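Local coordinates for putative methyl-accepting chemotaxis signal transduction protein (Campylobacter jejuni subsp. jejuni serotype O:2, PDB 4XMR) that probably senses amino acids such as isoleucine outside the cell through a tandem PAS sensory domain and passes the signal across the membrane to direct chemotaxis, at residues 23-28 with 177-182; 53-58 with 63-68; 106-111 with 132-137. All blocks are in the same frame, centred on the assembly; numbering follows the deposited sequence.

In the fold
The three contacts sample one tandem PAS sensory domain at different depths. Interaction 1 is buried and lies nearest the middle of the chain, joining the long helix 9-48 to the five-stranded sheet through a threonine pair and a methyl contact. Interactions 2 and 3 are only partly buried. Interaction 2, about 39 Å from interaction 1 between centres, packs the segment after that same helix against helix 58-76; it mixes a small apolar patch with a water bridge. Interaction 3 joins two loops at strands of the six-stranded sheet; its direct touch is apolar, while Asp133 and Thr134 turn polar groups to a bound isoleucine. Along the chain, interactions 2 and 3 both fall within the loop that interaction 1 closes.

Interaction 1 (23-28 with 177-182); sequences KVTQST and TFLFDQ
Thr25 and Thr177 meet through their hydroxyls, with OG1 of Thr25 and OG1 of Thr177 2.8 Å apart. The side chains slide past each other in opposite directions, and CG2 of Thr177 lies 3.6 Å from OG1 of Thr25. The threonine from the helix is thus met by both branches of its strand partner. Its own two branches point to different residues: chi1 of -73° sets OG1 beside the backbone N and anti to the carbonyl carbon, near Thr177, and swings CG2 anti to the backbone N, toward Leu179. There CG2 of Thr25 lies 3.9 Å from CD2 of Leu179. Leu179 also packs on Val170 of helix 163-171 and on Ala238 of strand 236-243.

A third hydroxyl joins the pair. Thr173, in the loop leading into the strand, hydrogen-bonds through OG1 to OG1 of Thr25 and more weakly to OG1 of Thr177, which gathers three threonine oxygens in one cluster. Further along the helix, OG1 of Thr28 donates to O of Val24, one turn back, at 2.8 Å. That carbonyl also accepts from N of Thr28, the two donors arriving from opposite faces of its plane.

The strand is itself held between strands 186-189 and 236-243 by backbone bonds. The result is a long helix laid against an antiparallel sheet, an arrangement characteristic of the tandem PAS (double Cache) sensory domain, in which the extended N-terminal helix runs alongside both sheet modules.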
ATOM      1  N   LYS B  23      12.556  -1.306   9.954  1.00 11.87           N
ATOM      2  CA  LYS B  23      12.499  -0.629   8.662  1.00 13.28           C
ATOM      3  C   LYS B  23      11.221  -0.988   7.895  1.00 11.67           C
ATOM      4  O   LYS B  23      10.673  -0.144   7.189  1.00 12.58           O
ATOM      5  CB  LYS B  23      13.745  -0.903   7.818  1.00 17.88           C
ATOM      6  CG  LYS B  23      13.804  -0.035   6.549  1.00 21.17           C
ATOM      7  CD  LYS B  23      15.128  -0.101   5.825  1.00 27.71           C
ATOM      8  CE  LYS B  23      15.083   0.744   4.560  1.00 30.76           C
ATOM      9  NZ  LYS B  23      14.689   2.160   4.840  1.00 30.96           N
ATOM     10  N   VAL B  24      10.724  -2.217   8.044  1.00 11.20           N
ATOM     11  CA  VAL B  24       9.442  -2.557   7.412  1.00 10.86           C
ATOM     12  C   VAL B  24       8.323  -1.670   7.959  1.00 11.09           C
ATOM     13  O   VAL B  24       7.452  -1.213   7.201  1.00 12.10           O
ATOM     14  CB  VAL B  24       9.092  -4.045   7.610  1.00 11.78           C
ATOM     15  CG1 VAL B  24       7.664  -4.337   7.129  1.00 12.80           C
ATOM     16  CG2 VAL B  24      10.091  -4.926   6.879  1.00 12.85           C
ATOM     17  N   THR B  25       8.323  -1.422   9.266  1.00 10.35           N
ATOM     18  CA  THR B  25       7.315  -0.540   9.839  1.00 10.40           C
ATOM     19  C   THR B  25       7.524   0.907   9.377  1.00 10.29           C
ATOM     20  O   THR B  25       6.552   1.603   9.068  1.00 11.08           O
ATOM     21  CB  THR B  25       7.241  -0.699  11.376  1.00 11.58           C
ATOM     22  OG1 THR B  25       6.609  -1.951  11.671  1.00 12.27           O
ATOM     23  CG2 THR B  25       6.448   0.422  12.036  1.00 12.96           C
ATOM     24  N   GLN B  26       8.775   1.350   9.302  1.00 10.42           N
ATOM     25  CA  GLN B  26       9.059   2.657   8.717  1.00 10.60           C
ATOM     26  C   GLN B  26       8.498   2.773   7.293  1.00 11.45           C
ATOM     27  O   GLN B  26       7.836   3.757   6.964  1.00 12.08           O
ATOM     28  CB  GLN B  26      10.567   2.940   8.733  1.00 12.33           C
ATOM     29  CG  GLN B  26      10.943   4.236   8.039  1.00 15.49           C
ATOM     30  CD  GLN B  26      12.437   4.447   7.985  1.00 20.93           C
ATOM     31  OE1 GLN B  26      13.182   3.885   8.781  1.00 25.36           O
ATOM     32  NE2 GLN B  26      12.883   5.260   7.040  1.00 24.46           N
ATOM     33  N   SER B  27       8.757   1.758   6.474  1.00 10.74           N
ATOM     34  CA  SER B  27       8.257   1.740   5.105  1.00 11.56           C
ATOM     35  C   SER B  27       6.732   1.793   5.047  1.00 10.59           C
ATOM     36  O   SER B  27       6.153   2.423   4.162  1.00 11.89           O
ATOM     37  CB  SER B  27       8.763   0.501   4.363  1.00 13.18           C
ATOM     38  OG  SER B  27      10.170   0.561   4.173  1.00 15.43           O
ATOM     39  N   THR B  28       6.089   1.125   5.994  1.00 10.55           N
ATOM     40  CA  THR B  28       4.631   1.110   6.056  1.00 10.86           C
ATOM     41  C   THR B  28       4.100   2.524   6.224  1.00 10.81           C
ATOM     42  O   THR B  28       3.168   2.944   5.529  1.00 12.19           O
ATOM     43  CB  THR B  28       4.152   0.205   7.208  1.00 12.01           C
ATOM     44  OG1 THR B  28       4.626  -1.123   6.986  1.00 13.85           O
ATOM     45  CG2 THR B  28       2.637   0.191   7.302  1.00 12.92           C
ATOM     46  N   THR B 177       6.599  -4.195  16.694  1.00 10.52           N
ATOM     47  CA  THR B 177       6.792  -2.810  16.302  1.00 10.02           C
ATOM     48  C   THR B 177       5.581  -1.971  16.672  1.00 10.06           C
ATOM     49  O   THR B 177       4.456  -2.468  16.760  1.00 12.06           O
ATOM     50  CB  THR B 177       7.079  -2.677  14.804  1.00 10.35           C
ATOM     51  OG1 THR B 177       5.977  -3.230  14.077  1.00 11.53           O
ATOM     52  CG2 THR B 177       8.358  -3.418  14.415  1.00 12.20           C
ATOM     53  N   PHE B 178       5.825  -0.687  16.904  1.00 10.49           N
ATOM     54  CA  PHE B 178       4.772   0.231  17.311  1.00 10.65           C
ATOM     55  C   PHE B 178       5.150   1.665  16.970  1.00 10.54           C
ATOM     56  O   PHE B 178       6.300   1.945  16.654  1.00 11.73           O
ATOM     57  CB  PHE B 178       4.383   0.042  18.792  1.00 12.06           C
ATOM     58  CG  PHE B 178       5.549   0.018  19.758  1.00 11.86           C
ATOM     59  CD1 PHE B 178       6.263  -1.156  19.969  1.00 12.75           C
ATOM     60  CD2 PHE B 178       5.886   1.140  20.506  1.00 13.72           C
ATOM     61  CE1 PHE B 178       7.324  -1.199  20.871  1.00 12.73           C
ATOM     62  CE2 PHE B 178       6.945   1.100  21.418  1.00 13.83           C
ATOM     63  CZ  PHE B 178       7.655  -0.074  21.593  1.00 12.42           C
ATOM     64  N   LEU B 179       4.156   2.548  16.985  1.00 11.28           N
ATOM     65  CA  LEU B 179       4.331   3.948  16.626  1.00 11.78           C
ATOM     66  C   LEU B 179       3.840   4.858  17.731  1.00 12.44           C
ATOM     67  O   LEU B 179       2.775   4.621  18.296  1.00 14.22           O
ATOM     68  CB  LEU B 179       3.512   4.298  15.380  1.00 14.79           C
ATOM     69  CG  LEU B 179       3.776   3.620  14.051  1.00 15.75           C
ATOM     70  CD1 LEU B 179       2.841   4.239  13.006  1.00 14.85           C
ATOM     71  CD2 LEU B 179       5.232   3.769  13.642  1.00 16.06           C
ATOM     72  N   PHE B 180       4.600   5.922  17.993  1.00 13.45           N
ATOM     73  CA  PHE B 180       4.134   7.031  18.814  1.00 13.49           C
ATOM     74  C   PHE B 180       3.828   8.218  17.922  1.00 15.06           C
ATOM     75  O   PHE B 180       4.483   8.419  16.900  1.00 15.16           O
ATOM     76  CB  PHE B 180       5.208   7.462  19.814  1.00 15.06           C
ATOM     77  CG  PHE B 180       5.535   6.428  20.842  1.00 14.02           C
ATOM     78  CD1 PHE B 180       4.784   6.334  22.000  1.00 14.38           C
ATOM     79  CD2 PHE B 180       6.606   5.568  20.655  1.00 14.35           C
ATOM     80  CE1 PHE B 180       5.079   5.387  22.954  1.00 15.83           C
ATOM     81  CE2 PHE B 180       6.910   4.619  21.607  1.00 16.26           C
ATOM     82  CZ  PHE B 180       6.149   4.532  22.759  1.00 16.88           C
ATOM     83  N   ASP B 181       2.840   9.011  18.313  1.00 16.50           N
ATOM     84  CA  ASP B 181       2.547  10.228  17.576  1.00 16.92           C
ATOM     85  C   ASP B 181       3.478  11.369  17.977  1.00 19.48           C
ATOM     86  O   ASP B 181       4.421  11.176  18.749  1.00 21.22           O
ATOM     87  CB  ASP B 181       1.068  10.618  17.698  1.00 17.93           C
ATOM     88  CG  ASP B 181       0.656  10.984  19.120  1.00 20.40           C
ATOM     89  OD1 ASP B 181       1.522  11.318  19.959  1.00 21.86           O
ATOM     90  OD2 ASP B 181      -0.563  10.963  19.387  1.00 23.16           O
ATOM     91  N   GLN B 182       3.202  12.549  17.442  1.00 21.25           N
ATOM     92  CA  GLN B 182       4.044  13.719  17.625  1.00 25.47           C
ATOM     93  C   GLN B 182       4.113  14.189  19.079  1.00 25.55           C
ATOM     94  O   GLN B 182       5.042  14.900  19.462  1.00 31.15           O
ATOM     95  CB  GLN B 182       3.560  14.853  16.716  1.00 29.19           C
ATOM     96  CG  GLN B 182       2.127  15.342  16.982  1.00 38.04           C
ATOM     97  CD  GLN B 182       1.033  14.331  16.625  1.00 46.47           C
ATOM     98  OE1 GLN B 182       1.164  13.535  15.681  1.00 31.97           O
ATOM     99  NE2 GLN B 182      -0.056  14.361  17.391  1.00 39.17           N
TER

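Interaction 2 (53-58 with 63-68); sequences QSLITE and NNVGPI
Ser54 faces Asn64 with their CA atoms 6.6 Å apart, and Leu55 faces Val65 one step on, so segment 53-58, which leads into helix 58-76, runs beside the helical segment 63-68 for two residue pairs. No direct hydrogen bond joins the two segments. The apolar pair is a meeting of single methyls: CD2 of Leu55 lies 3.8 Å from CG2 of Val65, and the two side chains cross at about a right angle. On Val65 the methyl that does the touching is the one opposite the carbonyl carbon, while CG1 is opposite the backbone N (chi1 178°).

The polar pair beside it works through a water. OG of Ser54 is hydrogen-bonded to this water at 2.7 Å, and the water in turn donates to OD1 of Asn64 at 3.1 Å, so a single solvent molecule spans the two side chains. Where they approach directly, CB of Ser54 comes to 3.8 Å from ND2 of Asn64, a van der Waals contact. The amide of Asn64 has a partner at each end: its oxygen takes the water, while ND2 gives a hydrogen bond to O of Asn60, one turn back in its own helix. That bond probably limits the rotation of the amide and helps to keep its oxygen turned to the water.

Around this pair, Thr57 caps the start of helix 58-76, its OG1 accepting from N of Asn60, and O of Gln53 takes a bond from ND2 of the same Asn60. Leu50 touches both Leu55 and Val65, and Leu55 also packs on Ile47 of helix 9-48, so the contact lies in the connection between these two consecutive helices. Further along helix 58-76, Ile68 packs on Leu43 of helix 9-48 and on Tyr71 of the second subunit.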
ATOM      1  N   GLN B  53     -15.098  29.055 -15.142  1.00 23.51           N
ATOM      2  CA  GLN B  53     -16.521  29.337 -14.954  1.00 27.36           C
ATOM      3  C   GLN B  53     -17.250  28.257 -14.140  1.00 24.66           C
ATOM      4  O   GLN B  53     -18.251  28.536 -13.475  1.00 28.25           O
ATOM      5  CB  GLN B  53     -17.210  29.540 -16.312  1.00 33.60           C
ATOM      6  CG  GLN B  53     -18.690  29.896 -16.227  1.00 47.64           C
ATOM      7  CD  GLN B  53     -18.943  31.225 -15.536  1.00 77.16           C
ATOM      8  OE1 GLN B  53     -18.424  32.264 -15.947  1.00 82.59           O
ATOM      9  NE2 GLN B  53     -19.750  31.197 -14.481  1.00 65.66           N
ATOM     10  N   SER B  54     -16.745  27.030 -14.189  1.00 22.00           N
ATOM     11  CA  SER B  54     -17.360  25.924 -13.463  1.00 21.94           C
ATOM     12  C   SER B  54     -16.974  25.931 -11.985  1.00 20.12           C
ATOM     13  O   SER B  54     -17.531  25.167 -11.192  1.00 20.96           O
ATOM     14  CB  SER B  54     -16.978  24.586 -14.098  1.00 22.60           C
ATOM     15  OG  SER B  54     -17.538  24.446 -15.400  1.00 25.60           O
ATOM     16  N   LEU B  55     -16.037  26.805 -11.620  1.00 19.30           N
ATOM     17  CA  LEU B  55     -15.464  26.815 -10.275  1.00 18.00           C
ATOM     18  C   LEU B  55     -15.819  28.052  -9.453  1.00 22.96           C
ATOM     19  O   LEU B  55     -15.356  28.187  -8.322  1.00 24.03           O
ATOM     20  CB  LEU B  55     -13.938  26.694 -10.355  1.00 16.96           C
ATOM     21  CG  LEU B  55     -13.414  25.365 -10.903  1.00 15.78           C
ATOM     22  CD1 LEU B  55     -11.915  25.441 -11.138  1.00 17.33           C
ATOM     23  CD2 LEU B  55     -13.741  24.211  -9.967  1.00 17.66           C
ATOM     24  N   ILE B  56     -16.644  28.940 -10.004  1.00 24.80           N
ATOM     25  CA  ILE B  56     -16.861  30.245  -9.364  1.00 27.52           C
ATOM     26  C   ILE B  56     -18.280  30.583  -8.886  1.00 30.06           C
ATOM     27  O   ILE B  56     -18.509  31.680  -8.375  1.00 31.41           O
ATOM     28  CB  ILE B  56     -16.322  31.414 -10.226  1.00 31.20           C
ATOM     29  CG1 ILE B  56     -16.866  31.336 -11.653  1.00 32.07           C
ATOM     30  CG2 ILE B  56     -14.805  31.407 -10.232  1.00 33.93           C
ATOM     31  CD1 ILE B  56     -16.447  32.505 -12.531  1.00 37.32           C
ATOM     32  N   THR B  57     -19.228  29.667  -9.053  1.00 26.28           N
ATOM     33  CA  THR B  57     -20.521  29.801  -8.376  1.00 25.35           C
ATOM     34  C   THR B  57     -20.787  28.534  -7.569  1.00 23.56           C
ATOM     35  O   THR B  57     -20.287  27.465  -7.911  1.00 23.05           O
ATOM     36  CB  THR B  57     -21.702  30.034  -9.345  1.00 28.40           C
ATOM     37  OG1 THR B  57     -21.919  28.866 -10.146  1.00 29.88           O
ATOM     38  CG2 THR B  57     -21.440  31.236 -10.244  1.00 33.63           C
ATOM     39  N   GLU B  58     -21.572  28.653  -6.503  1.00 24.20           N
ATOM     40  CA  GLU B  58     -21.879  27.499  -5.666  1.00 23.86           C
ATOM     41  C   GLU B  58     -22.600  26.405  -6.450  1.00 21.97           C
ATOM     42  O   GLU B  58     -22.284  25.222  -6.305  1.00 20.09           O
ATOM     43  CB  GLU B  58     -22.672  27.911  -4.425  1.00 25.27           C
ATOM     44  CG  GLU B  58     -21.856  28.725  -3.434  1.00 27.46           C
ATOM     45  CD  GLU B  58     -22.630  29.069  -2.176  1.00 30.05           C
ATOM     46  OE1 GLU B  58     -23.777  28.599  -2.036  1.00 31.28           O
ATOM     47  OE2 GLU B  58     -22.084  29.806  -1.332  1.00 35.72           O
ATOM     48  N   ASN B  63     -22.373  21.018  -8.848  1.00 16.94           N
ATOM     49  CA  ASN B  63     -22.631  20.173 -10.005  1.00 18.50           C
ATOM     50  C   ASN B  63     -21.395  19.583 -10.665  1.00 16.73           C
ATOM     51  O   ASN B  63     -21.445  18.471 -11.185  1.00 18.98           O
ATOM     52  CB  ASN B  63     -23.456  20.923 -11.045  1.00 20.89           C
ATOM     53  CG  ASN B  63     -24.862  21.206 -10.572  1.00 24.98           C
ATOM     54  OD1 ASN B  63     -25.393  20.508  -9.709  1.00 27.41           O
ATOM     55  ND2 ASN B  63     -25.478  22.234 -11.138  1.00 29.38           N
ATOM     56  N   ASN B  64     -20.290  20.323 -10.647  1.00 15.39           N
ATOM     57  CA  ASN B  64     -19.096  19.911 -11.371  1.00 15.45           C
ATOM     58  C   ASN B  64     -18.007  19.320 -10.490  1.00 13.50           C
ATOM     59  O   ASN B  64     -17.324  18.384 -10.903  1.00 14.66           O
ATOM     60  CB  ASN B  64     -18.519  21.075 -12.180  1.00 17.77           C
ATOM     61  CG  ASN B  64     -19.450  21.532 -13.275  1.00 21.00           C
ATOM     62  OD1 ASN B  64     -19.605  20.854 -14.282  1.00 27.68           O
ATOM     63  ND2 ASN B  64     -20.069  22.688 -13.085  1.00 21.10           N
ATOM     64  N   VAL B  65     -17.826  19.869  -9.290  1.00 12.19           N
ATOM     65  CA  VAL B  65     -16.819  19.338  -8.377  1.00 12.06           C
ATOM     66  C   VAL B  65     -17.350  18.108  -7.640  1.00 11.64           C
ATOM     67  O   VAL B  65     -16.608  17.151  -7.405  1.00 11.27           O
ATOM     68  CB  VAL B  65     -16.320  20.410  -7.378  1.00 11.89           C
ATOM     69  CG1 VAL B  65     -15.316  19.816  -6.399  1.00 12.43           C
ATOM     70  CG2 VAL B  65     -15.685  21.570  -8.138  1.00 13.55           C
ATOM     71  N   GLY B  66     -18.631  18.119  -7.288  1.00 11.91           N
ATOM     72  CA  GLY B  66     -19.189  17.041  -6.488  1.00 11.95           C
ATOM     73  C   GLY B  66     -18.951  15.637  -7.026  1.00 11.85           C
ATOM     74  O   GLY B  66     -18.505  14.759  -6.286  1.00 11.87           O
ATOM     75  N   PRO B  67     -19.258  15.405  -8.314  1.00 12.19           N
ATOM     76  CA  PRO B  67     -19.018  14.058  -8.849  1.00 13.14           C
ATOM     77  C   PRO B  67     -17.551  13.643  -8.736  1.00 11.77           C
ATOM     78  O   PRO B  67     -17.271  12.479  -8.475  1.00 12.30           O
ATOM     79  CB  PRO B  67     -19.457  14.182 -10.315  1.00 15.69           C
ATOM     80  CG  PRO B  67     -20.497  15.257 -10.296  1.00 17.77           C
ATOM     81  CD  PRO B  67     -19.984  16.254  -9.278  1.00 14.36           C
ATOM     82  N   ILE B  68     -16.631  14.579  -8.922  1.00 11.35           N
ATOM     83  CA  ILE B  68     -15.215  14.236  -8.841  1.00 10.39           C
ATOM     84  C   ILE B  68     -14.849  13.803  -7.417  1.00  9.84           C
ATOM     85  O   ILE B  68     -14.153  12.797  -7.224  1.00 10.43           O
ATOM     86  CB  ILE B  68     -14.312  15.420  -9.278  1.00 11.26           C
ATOM     87  CG1 ILE B  68     -14.756  15.962 -10.633  1.00 14.19           C
ATOM     88  CG2 ILE B  68     -12.872  14.962  -9.348  1.00 12.55           C
ATOM     89  CD1 ILE B  68     -13.867  17.095 -11.181  1.00 16.15           C
TER
HETATM   90  O   HOH W   1     -17.562  21.888 -16.343  1.00 32.10           O

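Interaction 3 (106-111 with 132-137); sequences DDLDIK and LDTVLK. With ILE (isoleucine), chain E.
Leu108 reaches across to Thr134 and Val135 at the ligand pocket of a PAS-type sensor module, where two loops close over a bound isoleucine. From CB, with CG turned opposite the carbonyl carbon (chi1 -67°), its chain extends toward the other loop and forks there. CD2 of Leu108 meets CG2 of Thr134 at 3.9 Å and CG2 of Val135 at 4.0 Å. The other branch turns to the ligand, with CD1 of Leu108 4.0 Å from CD1 of the isoleucine. One leucine thus joins the loops and supplies part of the apolar wall. Val135 crosses it at about a right angle and uses the same methyl twice, CG2 of Val135 also lying 3.7 Å from CG2 of the isoleucine. Val90 of strand 90-94 lies against Leu108 too.

Thr134 divides its branches between two tasks: its methyl touches Leu108, while its hydroxyl bonds to the ligand carboxylate. Its backbone N also donates to OXT of the isoleucine, with an N-H...O angle of 162°, so this oxygen is gripped by two groups of one residue. NZ of Lys113 bonds to the ligand, to OG1 of Thr134 and to O of Leu108, and its charge probably helps to balance the carboxylate. Asp160, Tyr131 and Trp115 supply further hydrogen bonds to the bound amino acid.

Asp133 receives the other end of the ligand. Its OD2 takes bonds from ND2 of Asn80 and from N of Leu136, the latter forming an Asx motif and arriving from above the carboxylate plane. OD1 of Asp133 accepts a hydrogen bond from N of the isoleucine, 2.7 Å away.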
ATOM      1  N   ASP B 106     -22.874  24.324   5.779  1.00 25.79           N
ATOM      2  CA  ASP B 106     -22.474  25.681   6.143  1.00 27.00           C
ATOM      3  C   ASP B 106     -22.102  25.854   7.616  1.00 26.85           C
ATOM      4  O   ASP B 106     -21.817  26.966   8.056  1.00 29.65           O
ATOM      5  CB  ASP B 106     -23.533  26.713   5.721  1.00 32.64           C
ATOM      6  CG  ASP B 106     -24.905  26.421   6.298  1.00 40.78           C
ATOM      7  OD1 ASP B 106     -24.990  25.737   7.338  1.00 39.23           O
ATOM      8  OD2 ASP B 106     -25.904  26.886   5.711  1.00 48.76           O
ATOM      9  N   ASP B 107     -22.084  24.756   8.368  1.00 27.45           N
ATOM     10  CA  ASP B 107     -21.911  24.834   9.819  1.00 29.70           C
ATOM     11  C   ASP B 107     -20.715  24.052  10.367  1.00 32.40           C
ATOM     12  O   ASP B 107     -20.746  23.589  11.507  1.00 30.82           O
ATOM     13  CB  ASP B 107     -23.192  24.369  10.521  1.00 32.65           C
ATOM     14  CG  ASP B 107     -23.561  22.935  10.177  1.00 38.65           C
ATOM     15  OD1 ASP B 107     -22.963  22.367   9.238  1.00 36.65           O
ATOM     16  OD2 ASP B 107     -24.460  22.378  10.844  1.00 40.41           O
ATOM     17  N   LEU B 108     -19.653  23.925   9.579  1.00 28.00           N
ATOM     18  CA  LEU B 108     -18.511  23.117  10.004  1.00 24.97           C
ATOM     19  C   LEU B 108     -17.284  23.920  10.448  1.00 29.83           C
ATOM     20  O   LEU B 108     -16.231  23.337  10.715  1.00 28.74           O
ATOM     21  CB  LEU B 108     -18.142  22.097   8.923  1.00 24.16           C
ATOM     22  CG  LEU B 108     -19.210  21.019   8.730  1.00 22.77           C
ATOM     23  CD1 LEU B 108     -18.844  20.046   7.618  1.00 24.20           C
ATOM     24  CD2 LEU B 108     -19.443  20.274  10.038  1.00 27.25           C
ATOM     25  N   ASP B 109     -17.428  25.243  10.522  1.00 29.49           N
ATOM     26  CA  ASP B 109     -16.399  26.132  11.087  1.00 30.12           C
ATOM     27  C   ASP B 109     -15.018  25.940  10.469  1.00 29.34           C
ATOM     28  O   ASP B 109     -14.033  25.790  11.189  1.00 30.02           O
ATOM     29  CB  ASP B 109     -16.273  25.918  12.597  1.00 32.78           C
ATOM     30  CG  ASP B 109     -17.545  26.245  13.348  1.00 44.17           C
ATOM     31  OD1 ASP B 109     -18.241  27.209  12.964  1.00 53.26           O
ATOM     32  OD2 ASP B 109     -17.847  25.534  14.329  1.00 49.13           O
ATOM     33  N   ILE B 110     -14.930  25.952   9.148  1.00 25.65           N
ATOM     34  CA  ILE B 110     -13.698  25.509   8.508  1.00 25.39           C
ATOM     35  C   ILE B 110     -12.556  26.520   8.495  1.00 29.47           C
ATOM     36  O   ILE B 110     -11.393  26.125   8.546  1.00 30.30           O
ATOM     37  CB  ILE B 110     -13.947  25.026   7.080  1.00 23.73           C
ATOM     38  CG1 ILE B 110     -14.324  26.201   6.178  1.00 24.91           C
ATOM     39  CG2 ILE B 110     -15.012  23.951   7.099  1.00 22.83           C
ATOM     40  CD1 ILE B 110     -14.308  25.875   4.716  1.00 23.52           C
ATOM     41  N   LYS B 111     -12.877  27.811   8.441  1.00 28.48           N
ATOM     42  CA  LYS B 111     -11.848  28.823   8.201  1.00 28.82           C
ATOM     43  C   LYS B 111     -10.867  28.980   9.356  1.00 28.01           C
ATOM     44  O   LYS B 111      -9.823  29.606   9.205  1.00 30.58           O
ATOM     45  CB  LYS B 111     -12.468  30.175   7.831  1.00 31.35           C
ATOM     46  CG  LYS B 111     -13.122  30.191   6.461  1.00 35.60           C
ATOM     47  CD  LYS B 111     -13.565  31.588   6.072  1.00 44.23           C
ATOM     48  CE  LYS B 111     -12.375  32.504   5.848  1.00 47.56           C
ATOM     49  NZ  LYS B 111     -12.805  33.857   5.397  1.00 56.18           N
ATOM     50  N   LEU B 132     -10.149  13.837  15.924  1.00 19.62           N
ATOM     51  CA  LEU B 132     -11.505  13.329  15.822  1.00 20.41           C
ATOM     52  C   LEU B 132     -12.301  14.096  14.776  1.00 18.80           C
ATOM     53  O   LEU B 132     -12.584  15.285  14.956  1.00 19.75           O
ATOM     54  CB  LEU B 132     -12.202  13.443  17.180  1.00 22.43           C
ATOM     55  CG  LEU B 132     -13.557  12.751  17.279  1.00 24.27           C
ATOM     56  CD1 LEU B 132     -13.404  11.253  17.063  1.00 26.46           C
ATOM     57  CD2 LEU B 132     -14.198  13.036  18.628  1.00 26.57           C
ATOM     58  N   ASP B 133     -12.651  13.419  13.683  1.00 19.33           N
ATOM     59  CA  ASP B 133     -13.480  14.025  12.637  1.00 17.50           C
ATOM     60  C   ASP B 133     -14.726  14.702  13.203  1.00 16.60           C
ATOM     61  O   ASP B 133     -15.453  14.105  13.989  1.00 19.93           O
ATOM     62  CB  ASP B 133     -13.910  12.974  11.607  1.00 19.37           C
ATOM     63  CG  ASP B 133     -14.795  13.558  10.523  1.00 17.81           C
ATOM     64  OD1 ASP B 133     -14.536  14.704  10.121  1.00 24.84           O
ATOM     65  OD2 ASP B 133     -15.742  12.881  10.078  1.00 21.34           O
ATOM     66  N   THR B 134     -14.964  15.945  12.795  1.00 18.31           N
ATOM     67  CA  THR B 134     -16.112  16.713  13.262  1.00 19.53           C
ATOM     68  C   THR B 134     -17.439  16.014  12.990  1.00 20.91           C
ATOM     69  O   THR B 134     -18.341  16.023  13.829  1.00 23.77           O
ATOM     70  CB  THR B 134     -16.151  18.113  12.599  1.00 22.72           C
ATOM     71  OG1 THR B 134     -14.943  18.816  12.906  1.00 24.22           O
ATOM     72  CG2 THR B 134     -17.348  18.919  13.090  1.00 25.62           C
ATOM     73  N   VAL B 135     -17.561  15.399  11.819  1.00 19.27           N
ATOM     74  CA  VAL B 135     -18.849  14.831  11.428  1.00 21.25           C
ATOM     75  C   VAL B 135     -19.025  13.380  11.879  1.00 22.22           C
ATOM     76  O   VAL B 135     -19.942  13.068  12.638  1.00 24.52           O
ATOM     77  CB  VAL B 135     -19.083  14.932   9.910  1.00 18.58           C
ATOM     78  CG1 VAL B 135     -20.491  14.465   9.567  1.00 21.78           C
ATOM     79  CG2 VAL B 135     -18.873  16.363   9.437  1.00 19.92           C
ATOM     80  N   LEU B 136     -18.145  12.494  11.418  1.00 19.36           N
ATOM     81  CA  LEU B 136     -18.353  11.065  11.623  1.00 21.33           C
ATOM     82  C   LEU B 136     -17.722  10.530  12.904  1.00 22.38           C
ATOM     83  O   LEU B 136     -17.885   9.355  13.238  1.00 23.71           O
ATOM     84  CB  LEU B 136     -17.865  10.272  10.410  1.00 22.37           C
ATOM     85  CG  LEU B 136     -18.641  10.593   9.128  1.00 22.21           C
ATOM     86  CD1 LEU B 136     -18.047   9.844   7.936  1.00 24.37           C
ATOM     87  CD2 LEU B 136     -20.123  10.269   9.285  1.00 26.35           C
ATOM     88  N   LYS B 137     -17.001  11.391  13.613  1.00 20.22           N
ATOM     89  CA  LYS B 137     -16.462  11.054  14.932  1.00 20.53           C
ATOM     90  C   LYS B 137     -15.575   9.808  14.903  1.00 24.24           C
ATOM     91  O   LYS B 137     -15.652   8.944  15.781  1.00 24.01           O
ATOM     92  CB  LYS B 137     -17.586  10.914  15.964  1.00 23.97           C
ATOM     93  CG  LYS B 137     -18.394  12.189  16.156  1.00 23.98           C
ATOM     94  CD  LYS B 137     -17.528  13.316  16.704  1.00 21.64           C
ATOM     95  CE  LYS B 137     -18.312  14.618  16.815  1.00 23.69           C
ATOM     96  NZ  LYS B 137     -17.494  15.696  17.436  1.00 30.31           N
TER
HETATM   97  N   ILE E 301     -12.539  16.199   9.065  1.00 18.04           N
HETATM   98  CA  ILE E 301     -12.830  17.589   8.756  1.00 18.60           C
HETATM   99  C   ILE E 301     -12.994  18.342  10.069  1.00 19.77           C
HETATM  100  O   ILE E 301     -12.814  19.552  10.133  1.00 22.92           O
HETATM  101  CB  ILE E 301     -14.086  17.725   7.853  1.00 16.76           C
HETATM  102  CG1 ILE E 301     -14.164  19.138   7.270  1.00 19.03           C
HETATM  103  CG2 ILE E 301     -15.356  17.358   8.608  1.00 21.05           C
HETATM  104  CD1 ILE E 301     -15.197  19.295   6.167  1.00 21.36           C
HETATM  105  OXT ILE E 301     -13.275  17.729  11.102  1.00 19.87           O